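Local coordinates for trichomaglin (Trichosanthes lepiniana, PDB 1SGL), which probably cleaves single-stranded RNA as an S-like ribonuclease of the T2 family, at residues Y7-L12 and G44-Y49; Q39-G44 and Y78-R83. All blocks are in the same frame, centred on the assembly; numbering follows the deposited sequence.

Interaction 1 (Y7-L12 and G44-Y49). With SO4 (sulfate ion), chain D.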
ATOM      1  N   TYR A   7       8.509  -4.432  13.878  1.00 26.64           N
ATOM      2  CA  TYR A   7       7.381  -4.624  12.987  1.00 26.01           C
ATOM      3  C   TYR A   7       7.541  -4.212  11.532  1.00 25.10           C
ATOM      4  O   TYR A   7       8.440  -3.461  11.172  1.00 25.16           O
ATOM      5  CB  TYR A   7       6.171  -3.886  13.563  1.00 25.17           C
ATOM      6  CG  TYR A   7       5.969  -4.101  15.050  1.00 25.25           C
ATOM      7  CD1 TYR A   7       6.441  -3.171  15.985  1.00 25.80           C
ATOM      8  CD2 TYR A   7       5.308  -5.233  15.523  1.00 23.91           C
ATOM      9  CE1 TYR A   7       6.254  -3.369  17.355  1.00 24.16           C
ATOM     10  CE2 TYR A   7       5.119  -5.440  16.883  1.00 24.78           C
ATOM     11  CZ  TYR A   7       5.595  -4.505  17.791  1.00 25.11           C
ATOM     12  OH  TYR A   7       5.421  -4.727  19.132  1.00 24.66           O
ATOM     13  N   PHE A   8       6.634  -4.731  10.710  1.00 24.51           N
ATOM     14  CA  PHE A   8       6.568  -4.420   9.293  1.00 22.90           C
ATOM     15  C   PHE A   8       5.312  -3.577   9.077  1.00 22.89           C
ATOM     16  O   PHE A   8       4.314  -3.718   9.793  1.00 21.85           O
ATOM     17  CB  PHE A   8       6.434  -5.693   8.453  1.00 24.82           C
ATOM     18  CG  PHE A   8       7.715  -6.448   8.265  1.00 24.91           C
ATOM     19  CD1 PHE A   8       7.909  -7.678   8.883  1.00 27.18           C
ATOM     20  CD2 PHE A   8       8.722  -5.939   7.449  1.00 26.36           C
ATOM     21  CE1 PHE A   8       9.096  -8.399   8.688  1.00 28.94           C
ATOM     22  CE2 PHE A   8       9.906  -6.643   7.246  1.00 26.91           C
ATOM     23  CZ  PHE A   8      10.095  -7.875   7.865  1.00 28.42           C
ATOM     24  N   ILE A   9       5.370  -2.688   8.098  1.00 22.09           N
ATOM     25  CA  ILE A   9       4.227  -1.876   7.758  1.00 21.66           C
ATOM     26  C   ILE A   9       3.877  -2.153   6.303  1.00 21.57           C
ATOM     27  O   ILE A   9       4.753  -2.114   5.426  1.00 22.51           O
ATOM     28  CB  ILE A   9       4.516  -0.369   7.887  1.00 24.72           C
ATOM     29  CG1 ILE A   9       4.927  -0.030   9.321  1.00 26.19           C
ATOM     30  CG2 ILE A   9       3.266   0.432   7.493  1.00 24.61           C
ATOM     31  CD1 ILE A   9       5.292   1.421   9.514  1.00 29.26           C
ATOM     32  N   LEU A  10       2.606  -2.459   6.058  1.00 20.01           N
ATOM     33  CA  LEU A  10       2.100  -2.693   4.710  1.00 19.14           C
ATOM     34  C   LEU A  10       1.277  -1.456   4.385  1.00 18.20           C
ATOM     35  O   LEU A  10       0.212  -1.245   4.960  1.00 18.01           O
ATOM     36  CB  LEU A  10       1.203  -3.933   4.651  1.00 19.32           C
ATOM     37  CG  LEU A  10       0.475  -4.180   3.316  1.00 21.40           C
ATOM     38  CD1 LEU A  10       1.475  -4.352   2.183  1.00 21.29           C
ATOM     39  CD2 LEU A  10      -0.404  -5.422   3.438  1.00 21.68           C
ATOM     40  N   ALA A  11       1.785  -0.636   3.476  1.00 18.15           N
ATOM     41  CA  ALA A  11       1.117   0.592   3.081  1.00 18.53           C
ATOM     42  C   ALA A  11       0.223   0.391   1.864  1.00 19.46           C
ATOM     43  O   ALA A  11       0.666  -0.122   0.832  1.00 19.17           O
ATOM     44  CB  ALA A  11       2.155   1.665   2.792  1.00 17.60           C
ATOM     45  N   LEU A  12      -1.035   0.792   1.994  1.00 20.48           N
ATOM     46  CA  LEU A  12      -2.004   0.676   0.911  1.00 20.75           C
ATOM     47  C   LEU A  12      -2.490   2.066   0.536  1.00 21.88           C
ATOM     48  O   LEU A  12      -2.611   2.937   1.394  1.00 22.34           O
ATOM     49  CB  LEU A  12      -3.203  -0.169   1.339  1.00 19.87           C
ATOM     50  CG  LEU A  12      -2.930  -1.583   1.854  1.00 20.31           C
ATOM     51  CD1 LEU A  12      -4.264  -2.258   2.178  1.00 20.36           C
ATOM     52  CD2 LEU A  12      -2.163  -2.385   0.813  1.00 21.31           C
ATOM     53  N   GLY A  44       3.544  -0.618  -0.838  1.00 20.87           N
ATOM     54  CA  GLY A  44       4.764  -1.319  -0.461  1.00 21.95           C
ATOM     55  C   GLY A  44       4.816  -1.846   0.968  1.00 23.06           C
ATOM     56  O   GLY A  44       4.006  -1.468   1.821  1.00 22.78           O
ATOM     57  N   LEU A  45       5.772  -2.735   1.215  1.00 22.48           N
ATOM     58  CA  LEU A  45       5.991  -3.332   2.526  1.00 22.71           C
ATOM     59  C   LEU A  45       7.353  -2.829   3.011  1.00 24.00           C
ATOM     60  O   LEU A  45       8.307  -2.777   2.233  1.00 24.02           O
ATOM     61  CB  LEU A  45       6.030  -4.856   2.411  1.00 22.91           C
ATOM     62  CG  LEU A  45       6.302  -5.623   3.710  1.00 24.75           C
ATOM     63  CD1 LEU A  45       5.026  -5.684   4.542  1.00 23.83           C
ATOM     64  CD2 LEU A  45       6.785  -7.023   3.392  1.00 25.10           C
ATOM     65  N   ARG A  46       7.459  -2.462   4.282  1.00 24.16           N
ATOM     66  CA  ARG A  46       8.735  -1.968   4.785  1.00 25.08           C
ATOM     67  C   ARG A  46       8.904  -2.170   6.283  1.00 26.09           C
ATOM     68  O   ARG A  46       7.923  -2.296   7.013  1.00 23.66           O
ATOM     69  CB  ARG A  46       8.883  -0.479   4.467  1.00 25.00           C
ATOM     70  CG  ARG A  46       7.981   0.432   5.284  1.00 24.01           C
ATOM     71  CD  ARG A  46       8.192   1.887   4.916  1.00 26.43           C
ATOM     72  NE  ARG A  46       7.661   2.811   5.924  1.00 28.39           N
ATOM     73  CZ  ARG A  46       6.395   3.211   5.998  1.00 28.63           C
ATOM     74  NH1 ARG A  46       5.495   2.775   5.123  1.00 28.49           N
ATOM     75  NH2 ARG A  46       6.031   4.066   6.942  1.00 29.73           N
ATOM     76  N   PRO A  47      10.163  -2.228   6.751  1.00 28.05           N
ATOM     77  CA  PRO A  47      10.453  -2.409   8.179  1.00 29.54           C
ATOM     78  C   PRO A  47      10.105  -1.099   8.874  1.00 30.99           C
ATOM     79  O   PRO A  47      10.356  -0.028   8.325  1.00 31.14           O
ATOM     80  CB  PRO A  47      11.962  -2.663   8.206  1.00 29.85           C
ATOM     81  CG  PRO A  47      12.264  -3.198   6.811  1.00 29.91           C
ATOM     82  CD  PRO A  47      11.393  -2.327   5.945  1.00 28.79           C
ATOM     83  N   GLU A  48       9.521  -1.172  10.064  1.00 32.72           N
ATOM     84  CA  GLU A  48       9.176   0.043  10.795  1.00 35.13           C
ATOM     85  C   GLU A  48      10.341   0.473  11.689  1.00 37.06           C
ATOM     86  O   GLU A  48      10.645  -0.181  12.684  1.00 36.65           O
ATOM     87  CB  GLU A  48       7.919  -0.188  11.638  1.00 35.89           C
ATOM     88  CG  GLU A  48       7.550   0.981  12.543  1.00 37.29           C
ATOM     89  CD  GLU A  48       6.181   0.818  13.189  1.00 38.31           C
ATOM     90  OE1 GLU A  48       5.884  -0.278  13.704  1.00 36.60           O
ATOM     91  OE2 GLU A  48       5.403   1.793  13.189  1.00 40.10           O
ATOM     92  N   TYR A  49      11.008   1.559  11.310  1.00 39.60           N
ATOM     93  CA  TYR A  49      12.131   2.083  12.082  1.00 42.36           C
ATOM     94  C   TYR A  49      11.652   3.319  12.836  1.00 45.73           C
ATOM     95  O   TYR A  49      10.979   4.180  12.262  1.00 46.67           O
ATOM     96  CB  TYR A  49      13.299   2.448  11.158  1.00 39.76           C
ATOM     97  CG  TYR A  49      13.923   1.265  10.446  1.00 38.11           C
ATOM     98  CD1 TYR A  49      13.719   1.053   9.078  1.00 37.40           C
ATOM     99  CD2 TYR A  49      14.733   0.360  11.138  1.00 37.28           C
ATOM    100  CE1 TYR A  49      14.309  -0.030   8.419  1.00 35.89           C
ATOM    101  CE2 TYR A  49      15.323  -0.721  10.495  1.00 35.82           C
ATOM    102  CZ  TYR A  49      15.110  -0.911   9.135  1.00 36.57           C
ATOM    103  OH  TYR A  49      15.709  -1.978   8.501  1.00 36.07           O
TER
HETATM  104  S   SO4 D 253       2.715   5.682   7.397  1.00 81.83           S
HETATM  105  O1  SO4 D 253       3.257   6.814   6.621  1.00 81.58           O
HETATM  106  O2  SO4 D 253       2.585   4.495   6.524  1.00 80.97           O
HETATM  107  O3  SO4 D 253       1.388   6.062   7.923  1.00 81.59           O
HETATM  108  O4  SO4 D 253       3.627   5.367   8.516  1.00 81.12           O
HETATM  109  O   HOH W   1       9.631  -1.744  14.388  1.00 23.63           O
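Arg46 and Ile9 exchange a pair of backbone hydrogen bonds: Ile9 N gives to Arg46 O at 2.8 Å, almost straight at 167°, and Arg46 N returns to Ile9 O at 3.0 Å. Glu48 N reaches Tyr7 O at 2.8 Å and Ala11 N reaches Gly44 O at 2.9 Å, while the bond from Gly44 N to Ala11 O is weak. This is the antiparallel pairing of strands 7-14 and 40-47 in the central sheet of the T2 ribonuclease fold, strand 176-184 lying on the other side of 7-14. On the face bearing Ile9 and Arg46, the guanidinium sends NH2 to a sulfate, 3.2 Å from its O4, a site completed by Lys167 and Ser180. Ile9 CD1 sits 3.7 Å above the guanidinium plane, toward its rim, and also touches Glu48 CB. With an alanine in place of Arg46 the sulfate is likely to lose one of its positive partners, and Ile9 CD1 the flat group it lies over. Glu48, extended with CG anti to its N (chi1 175°), runs beside Tyr7, OE1 3.6 Å from Tyr7 CB. On the opposite face, Leu45 CD1 touches both Phe8 CB and Leu10 CB, and Phe8 CE2 meets Pro47 CG.

Interaction 2 (Q39-G44 and Y78-R83). With SO4 (sulfate ion), chain C; SO4 (sulfate ion), chain B.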
ATOM      1  N   GLN A  39     -10.487   0.675  -5.434  1.00 27.90           N
ATOM      2  CA  GLN A  39     -10.072  -0.071  -4.256  1.00 26.40           C
ATOM      3  C   GLN A  39      -8.731   0.368  -3.697  1.00 23.79           C
ATOM      4  O   GLN A  39      -8.046   1.218  -4.274  1.00 22.88           O
ATOM      5  CB  GLN A  39      -9.956  -1.552  -4.594  1.00 28.80           C
ATOM      6  CG  GLN A  39     -11.212  -2.199  -5.125  1.00 35.71           C
ATOM      7  CD  GLN A  39     -11.060  -3.701  -5.211  1.00 38.06           C
ATOM      8  OE1 GLN A  39     -10.101  -4.205  -5.805  1.00 40.14           O
ATOM      9  NE2 GLN A  39     -11.999  -4.429  -4.612  1.00 39.46           N
ATOM     10  N   PHE A  40      -8.373  -0.225  -2.562  1.00 19.37           N
ATOM     11  CA  PHE A  40      -7.078   0.025  -1.947  1.00 18.68           C
ATOM     12  C   PHE A  40      -6.114  -0.897  -2.687  1.00 18.22           C
ATOM     13  O   PHE A  40      -6.417  -2.071  -2.884  1.00 17.21           O
ATOM     14  CB  PHE A  40      -7.061  -0.373  -0.466  1.00 16.56           C
ATOM     15  CG  PHE A  40      -7.536   0.703   0.467  1.00 16.63           C
ATOM     16  CD1 PHE A  40      -8.778   0.607   1.087  1.00 17.59           C
ATOM     17  CD2 PHE A  40      -6.749   1.819   0.714  1.00 15.81           C
ATOM     18  CE1 PHE A  40      -9.229   1.620   1.948  1.00 16.86           C
ATOM     19  CE2 PHE A  40      -7.189   2.835   1.566  1.00 15.35           C
ATOM     20  CZ  PHE A  40      -8.425   2.735   2.184  1.00 16.89           C
ATOM     21  N   THR A  41      -4.974  -0.365  -3.108  1.00 18.01           N
ATOM     22  CA  THR A  41      -3.954  -1.166  -3.788  1.00 17.20           C
ATOM     23  C   THR A  41      -2.657  -1.052  -2.983  1.00 18.58           C
ATOM     24  O   THR A  41      -2.511  -0.178  -2.124  1.00 18.40           O
ATOM     25  CB  THR A  41      -3.699  -0.683  -5.243  1.00 16.70           C
ATOM     26  OG1 THR A  41      -3.268   0.685  -5.232  1.00 14.09           O
ATOM     27  CG2 THR A  41      -4.980  -0.818  -6.081  1.00 13.98           C
ATOM     28  N   ILE A  42      -1.719  -1.940  -3.270  1.00 18.99           N
ATOM     29  CA  ILE A  42      -0.445  -1.979  -2.564  1.00 18.94           C
ATOM     30  C   ILE A  42       0.543  -0.900  -2.974  1.00 19.31           C
ATOM     31  O   ILE A  42       0.769  -0.677  -4.161  1.00 19.99           O
ATOM     32  CB  ILE A  42       0.249  -3.342  -2.791  1.00 20.28           C
ATOM     33  CG1 ILE A  42      -0.647  -4.465  -2.272  1.00 18.42           C
ATOM     34  CG2 ILE A  42       1.629  -3.355  -2.133  1.00 18.76           C
ATOM     35  CD1 ILE A  42      -0.263  -5.821  -2.799  1.00 21.65           C
ATOM     36  N   HIS A  43       1.124  -0.220  -1.993  1.00 19.59           N
ATOM     37  CA  HIS A  43       2.151   0.758  -2.297  1.00 21.01           C
ATOM     38  C   HIS A  43       3.481   0.068  -1.981  1.00 21.11           C
ATOM     39  O   HIS A  43       4.424   0.144  -2.762  1.00 22.87           O
ATOM     40  CB  HIS A  43       2.033   2.022  -1.451  1.00 21.48           C
ATOM     41  CG  HIS A  43       3.134   2.999  -1.713  1.00 24.87           C
ATOM     42  ND1 HIS A  43       3.189   3.763  -2.860  1.00 25.78           N
ATOM     43  CD2 HIS A  43       4.283   3.250  -1.040  1.00 25.16           C
ATOM     44  CE1 HIS A  43       4.325   4.438  -2.886  1.00 26.59           C
ATOM     45  NE2 HIS A  43       5.008   4.144  -1.794  1.00 25.88           N
ATOM     46  N   GLY A  44       3.544  -0.618  -0.838  1.00 20.87           N
ATOM     47  CA  GLY A  44       4.764  -1.319  -0.461  1.00 21.95           C
ATOM     48  C   GLY A  44       4.816  -1.846   0.968  1.00 23.06           C
ATOM     49  O   GLY A  44       4.006  -1.468   1.821  1.00 22.78           O
ATOM     50  N   TYR A  78      -2.920  -5.506  -8.591  1.00 23.52           N
ATOM     51  CA  TYR A  78      -2.931  -5.064  -7.198  1.00 23.36           C
ATOM     52  C   TYR A  78      -1.828  -4.122  -6.740  1.00 22.03           C
ATOM     53  O   TYR A  78      -1.917  -3.548  -5.655  1.00 20.91           O
ATOM     54  CB  TYR A  78      -2.944  -6.292  -6.293  1.00 25.57           C
ATOM     55  CG  TYR A  78      -4.145  -7.167  -6.519  1.00 26.97           C
ATOM     56  CD1 TYR A  78      -4.001  -8.487  -6.927  1.00 28.56           C
ATOM     57  CD2 TYR A  78      -5.431  -6.674  -6.318  1.00 28.81           C
ATOM     58  CE1 TYR A  78      -5.105  -9.304  -7.129  1.00 30.74           C
ATOM     59  CE2 TYR A  78      -6.547  -7.481  -6.518  1.00 31.92           C
ATOM     60  CZ  TYR A  78      -6.373  -8.796  -6.924  1.00 32.94           C
ATOM     61  OH  TYR A  78      -7.471  -9.603  -7.125  1.00 36.74           O
ATOM     62  N   TRP A  79      -0.800  -3.947  -7.563  1.00 20.66           N
ATOM     63  CA  TRP A  79       0.318  -3.089  -7.199  1.00 20.16           C
ATOM     64  C   TRP A  79       0.658  -2.105  -8.325  1.00 20.75           C
ATOM     65  O   TRP A  79       1.821  -1.944  -8.678  1.00 20.17           O
ATOM     66  CB  TRP A  79       1.526  -3.973  -6.888  1.00 19.01           C
ATOM     67  CG  TRP A  79       2.583  -3.359  -6.022  1.00 16.82           C
ATOM     68  CD1 TRP A  79       2.974  -2.053  -5.994  1.00 17.72           C
ATOM     69  CD2 TRP A  79       3.457  -4.057  -5.137  1.00 17.14           C
ATOM     70  NE1 TRP A  79       4.046  -1.895  -5.149  1.00 17.70           N
ATOM     71  CE2 TRP A  79       4.362  -3.113  -4.609  1.00 18.75           C
ATOM     72  CE3 TRP A  79       3.565  -5.395  -4.740  1.00 16.70           C
ATOM     73  CZ2 TRP A  79       5.364  -3.464  -3.703  1.00 18.81           C
ATOM     74  CZ3 TRP A  79       4.555  -5.742  -3.844  1.00 18.38           C
ATOM     75  CH2 TRP A  79       5.444  -4.781  -3.333  1.00 19.02           C
ATOM     76  N   PRO A  80      -0.356  -1.432  -8.902  1.00 21.14           N
ATOM     77  CA  PRO A  80      -0.081  -0.484  -9.985  1.00 21.79           C
ATOM     78  C   PRO A  80       0.603   0.771  -9.473  1.00 24.08           C
ATOM     79  O   PRO A  80       0.730   0.967  -8.267  1.00 24.40           O
ATOM     80  CB  PRO A  80      -1.469  -0.177 -10.523  1.00 21.66           C
ATOM     81  CG  PRO A  80      -2.280  -0.143  -9.250  1.00 20.76           C
ATOM     82  CD  PRO A  80      -1.781  -1.384  -8.516  1.00 20.55           C
ATOM     83  N   THR A  81       1.052   1.618 -10.393  1.00 25.28           N
ATOM     84  CA  THR A  81       1.685   2.867 -10.009  1.00 27.81           C
ATOM     85  C   THR A  81       0.665   3.963 -10.303  1.00 27.50           C
ATOM     86  O   THR A  81      -0.268   3.750 -11.069  1.00 27.38           O
ATOM     87  CB  THR A  81       2.991   3.126 -10.805  1.00 29.50           C
ATOM     88  OG1 THR A  81       3.607   4.329 -10.322  1.00 32.83           O
ATOM     89  CG2 THR A  81       2.698   3.293 -12.288  1.00 30.39           C
ATOM     90  N   TYR A  82       0.824   5.123  -9.683  1.00 29.19           N
ATOM     91  CA  TYR A  82      -0.113   6.213  -9.901  1.00 31.67           C
ATOM     92  C   TYR A  82       0.575   7.441 -10.482  1.00 33.83           C
ATOM     93  O   TYR A  82       0.020   8.539 -10.473  1.00 35.32           O
ATOM     94  CB  TYR A  82      -0.846   6.547  -8.590  1.00 29.77           C
ATOM     95  CG  TYR A  82      -1.813   5.453  -8.167  1.00 28.43           C
ATOM     96  CD1 TYR A  82      -2.954   5.178  -8.920  1.00 26.83           C
ATOM     97  CD2 TYR A  82      -1.554   4.650  -7.057  1.00 27.72           C
ATOM     98  CE1 TYR A  82      -3.810   4.131  -8.580  1.00 26.54           C
ATOM     99  CE2 TYR A  82      -2.404   3.599  -6.709  1.00 25.72           C
ATOM    100  CZ  TYR A  82      -3.527   3.347  -7.476  1.00 26.25           C
ATOM    101  OH  TYR A  82      -4.360   2.303  -7.149  1.00 26.86           O
ATOM    102  N   ARG A  83       1.784   7.229 -10.996  1.00 36.77           N
ATOM    103  CA  ARG A  83       2.590   8.276 -11.622  1.00 39.56           C
ATOM    104  C   ARG A  83       2.954   7.772 -13.011  1.00 39.91           C
ATOM    105  O   ARG A  83       2.930   6.571 -13.268  1.00 40.19           O
ATOM    106  CB  ARG A  83       3.889   8.508 -10.849  1.00 41.56           C
ATOM    107  CG  ARG A  83       3.718   8.668  -9.360  1.00 47.04           C
ATOM    108  CD  ARG A  83       5.057   8.833  -8.662  1.00 51.01           C
ATOM    109  NE  ARG A  83       4.944   8.591  -7.226  1.00 55.79           N
ATOM    110  CZ  ARG A  83       5.957   8.664  -6.365  1.00 57.87           C
ATOM    111  NH1 ARG A  83       7.174   8.983  -6.791  1.00 58.72           N
ATOM    112  NH2 ARG A  83       5.760   8.396  -5.079  1.00 58.73           N
TER
HETATM  113  S   SO4 C 252       2.678   5.935  -6.680  1.00 62.99           S
HETATM  114  O1  SO4 C 252       2.103   6.014  -5.324  1.00 64.03           O
HETATM  115  O2  SO4 C 252       2.081   6.988  -7.519  1.00 63.95           O
HETATM  116  O3  SO4 C 252       2.386   4.617  -7.271  1.00 63.12           O
HETATM  117  O4  SO4 C 252       4.135   6.127  -6.601  1.00 63.08           O
HETATM  118  S   SO4 B 251       8.296   5.266  -0.033  1.00 54.25           S
HETATM  119  O1  SO4 B 251       8.826   6.596   0.317  1.00 55.18           O
HETATM  120  O2  SO4 B 251       9.423   4.359  -0.314  1.00 54.76           O
HETATM  121  O3  SO4 B 251       7.447   5.384  -1.229  1.00 55.68           O
HETATM  122  O4  SO4 B 251       7.489   4.729   1.082  1.00 55.34           O
HETATM  123  O   HOH W   2      -0.607   0.796  -5.804  1.00 26.47           O
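Ile42 meets Tyr78 and Trp79 where strand 40-47 of the T2 ribonuclease sheet crosses the end of helix 72-78, just before a classic beta bulge in which His43 and Gly44 both face Ala11. Its CB lies 3.6 Å from Tyr78 O, the carbonyl that also takes the hydrogen bond from Ile42 N at 2.9 Å. Ile42 CG2, anti to the backbone N (chi1 -60°), drops onto the indole and makes a CH-pi contact 3.7 Å from the centroid of the Trp79 six-membered ring, 15° off the normal. CG1 stays near Tyr78 O, and CD1 goes on to Tyr78 CB at 4.4 Å; Leu124 and Phe127 of helix 116-129 also pack on Ile42. Trp79 NE1 adds a weak, bent bond to His43 O. Thr41 OG1 hydrogen-bonds Tyr82 OH in the plane of the phenol ring; a water lies within bonding distance of that OG1, Ile42 O and Pro80 O, with more acceptors around it than protons. Tyr82 N and Arg83 approach one sulfate and His43 a second, and Gln101 and His105 also hydrogen-bond sulfate; these anions could mark phosphate-binding positions. The bond from His43 NE2 to the second sulfate's O3 is 2.8 Å and nearly straight, at 172°.

How the interactions relate
Both interactions use strand 40-47 and share Gly44, with centres about 14 Å apart. Interaction 1 is the more buried: regular strand pairing inside the sheet, carried by repeated backbone bonds and apolar packing. Interaction 2 is partly buried and joins the same strand to the irregular chain after helix 72-78, so it relies on one backbone bond, an indole face, a hydroxyl pair and water. Ala11 connects the two, its O lying 2.9 Å from His43 N, a probable hydrogen bond, and Leu12 packs against Phe40 and Ile42. Helix 116-129 lies against both, touching Leu10 and Leu45 in one and Ile42 and Trp79 in the other. Each also reaches sulfate at its margin.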